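Local structure of putative GH105 family protein (Salmonella enterica subsp. enterica serovar Paratyphi A, 3QWT) at residues A[107-112]-A[168-173]. The protein is of unknown function but is probably a glycoside hydrolase of family GH105, built as an alpha/alpha toroid. Numbering follows the deposited sequence.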
loop_
_atom_site.group_PDB
_atom_site.type_symbol
_atom_site.label_atom_id
_atom_site.label_comp_id
_atom_site.label_asym_id
_atom_site.label_seq_id
_atom_site.Cartn_x
_atom_site.Cartn_y
_atom_site.Cartn_z
ATOM N N LYS A 107 38.627 11.086 12.920
ATOM C CA LYS A 107 37.766 9.992 12.484
ATOM C C LYS A 107 38.527 8.812 11.884
ATOM O O LYS A 107 39.403 8.983 11.039
ATOM C CB LYS A 107 36.728 10.496 11.475
ATOM C CG LYS A 107 35.766 11.556 12.032
ATOM C CD LYS A 107 34.603 11.810 11.059
ATOM C CE LYS A 107 33.713 12.957 11.531
ATOM N NZ LYS A 107 34.416 14.279 11.404
ATOM N N ASN A 108 38.164 7.615 12.325
ATOM C CA ASN A 108 38.732 6.379 11.800
ATOM C C ASN A 108 37.895 5.183 12.243
ATOM O O ASN A 108 36.933 5.341 13.000
ATOM C CB ASN A 108 40.185 6.211 12.251
ATOM C CG ASN A 108 40.329 6.209 13.759
ATOM O OD1 ASN A 108 39.794 5.332 14.449
ATOM N ND2 ASN A 108 41.063 7.193 14.285
ATOM N N VAL A 109 38.275 3.987 11.796
ATOM C CA VAL A 109 37.474 2.791 12.050
ATOM C C VAL A 109 37.187 2.632 13.539
ATOM O O VAL A 109 36.099 2.218 13.921
ATOM C CB VAL A 109 38.124 1.513 11.462
ATOM C CG1 VAL A 109 39.400 1.127 12.223
ATOM C CG2 VAL A 109 37.138 0.357 11.480
ATOM N N ASN A 110 38.163 2.995 14.373
ATOM C CA ASN A 110 38.066 2.796 15.831
ATOM C C ASN A 110 37.361 3.885 16.633
ATOM O O ASN A 110 36.545 3.595 17.512
ATOM C CB ASN A 110 39.440 2.535 16.432
ATOM C CG ASN A 110 40.015 1.189 15.987
ATOM O OD1 ASN A 110 39.271 0.240 15.758
ATOM N ND2 ASN A 110 41.340 1.112 15.862
ATOM N N THR A 111 37.670 5.138 16.345
ATOM C CA THR A 111 37.015 6.226 17.069
ATOM C C THR A 111 35.497 6.300 16.757
ATOM O O THR A 111 34.745 7.033 17.408
ATOM C CB THR A 111 37.708 7.561 16.781
ATOM O OG1 THR A 111 37.679 7.822 15.372
ATOM C CG2 THR A 111 39.177 7.532 17.280
HETATM N N MSE A 112 35.062 5.509 15.782
HETATM C CA MSE A 112 33.645 5.391 15.404
HETATM C C MSE A 112 32.824 4.626 16.445
HETATM O O MSE A 112 31.659 4.954 16.695
HETATM C CB MSE A 112 33.535 4.695 14.028
HETATM C CG MSE A 112 32.119 4.365 13.554
HETATM SE SE MSE A 112 31.113 5.947 12.902
HETATM C CE MSE A 112 32.297 6.469 11.504
ATOM N N ASP A 168 38.798 -8.168 10.865
ATOM C CA ASP A 168 37.627 -8.549 11.661
ATOM C C ASP A 168 37.024 -7.349 12.420
ATOM O O ASP A 168 35.826 -7.120 12.385
ATOM C CB ASP A 168 38.007 -9.594 12.707
ATOM C CG ASP A 168 38.704 -10.824 12.106
ATOM O OD1 ASP A 168 38.716 -10.998 10.873
ATOM O OD2 ASP A 168 39.239 -11.629 12.883
ATOM N N ASP A 169 37.889 -6.630 13.132
ATOM C CA ASP A 169 37.508 -5.625 14.107
ATOM C C ASP A 169 36.595 -4.553 13.476
ATOM O O ASP A 169 35.751 -3.953 14.143
ATOM C CB ASP A 169 38.773 -4.979 14.720
ATOM C CG ASP A 169 39.789 -6.028 15.268
ATOM O OD1 ASP A 169 40.040 -6.067 16.499
ATOM O OD2 ASP A 169 40.345 -6.813 14.469
ATOM N N THR A 170 36.770 -4.313 12.187
ATOM C CA THR A 170 35.956 -3.330 11.502
ATOM C C THR A 170 34.489 -3.648 11.712
ATOM O O THR A 170 33.691 -2.742 11.819
ATOM C CB THR A 170 36.276 -3.288 10.012
ATOM O OG1 THR A 170 37.659 -2.963 9.847
ATOM C CG2 THR A 170 35.428 -2.255 9.294
ATOM N N LEU A 171 34.129 -4.928 11.804
ATOM C CA LEU A 171 32.698 -5.236 11.878
ATOM C C LEU A 171 32.070 -4.693 13.155
ATOM O O LEU A 171 30.903 -4.300 13.154
ATOM C CB LEU A 171 32.398 -6.731 11.675
ATOM C CG LEU A 171 32.566 -7.194 10.217
ATOM C CD1 LEU A 171 32.757 -8.697 10.121
ATOM C CD2 LEU A 171 31.392 -6.747 9.340
HETATM N N MSE A 172 32.856 -4.647 14.230
HETATM C CA MSE A 172 32.361 -4.185 15.516
HETATM C C MSE A 172 32.434 -2.658 15.664
HETATM O O MSE A 172 31.490 -2.027 16.163
HETATM C CB MSE A 172 33.136 -4.858 16.660
HETATM C CG MSE A 172 32.770 -4.381 18.063
HETATM SE SE MSE A 172 31.018 -5.019 18.652
HETATM C CE MSE A 172 30.147 -3.287 18.874
HETATM N N MSE A 173 33.551 -2.076 15.237
HETATM C CA MSE A 173 33.843 -0.665 15.501
HETATM C C MSE A 173 33.186 0.344 14.546
HETATM O O MSE A 173 33.044 1.511 14.903
HETATM C CB MSE A 173 35.344 -0.422 15.487
HETATM C CG MSE A 173 36.152 -1.438 16.276
HETATM SE SE MSE A 173 35.404 -1.861 18.022
HETATM C CE MSE A 173 36.469 -3.484 18.327
#
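Val109 sets its CG2 methyl over the side chain of Thr170, 3.7 Å from OG1 and 3.8 Å from CG2 of that threonine, the two branched side chains meeting at about a right angle. With CG2 anti to the Val109 backbone N, this methyl is the one that reaches across, while Thr170 OG1 is hydrogen-bonded to His155 ND1. Met173, a selenomethionine, meets the loop with the base of its chain. Met173 CB lies 3.2 Å from Val109 O. Met173 CG lies 3.6 Å from Asn110 OD1. A bend at chi2 (-45°) then leads its selenium away from the loop. Further along the loop, CB and CG of Met112 both lie 3.3 Å from Met173 O. Val109 O points at Met173 O, two acceptors with no bond between them; Thr174 OG1 hydrogen-bonds to Val109 O. Asn108 OD1 shapes the loop in an Asx motif, taking the Thr111 N-H from above its carbonyl plane. Asn110 ND2 hydrogen-bonds to a glycerol, probably from the crystallisation liquor, which may mark a pocket. This buried contact sets the loop between helices 86-102 and 114-125 against helix 170-184, with Trp67 of helix 67-83 touching Asn110 and Met173, and Trp236 of helix 231-248 packing on Met173.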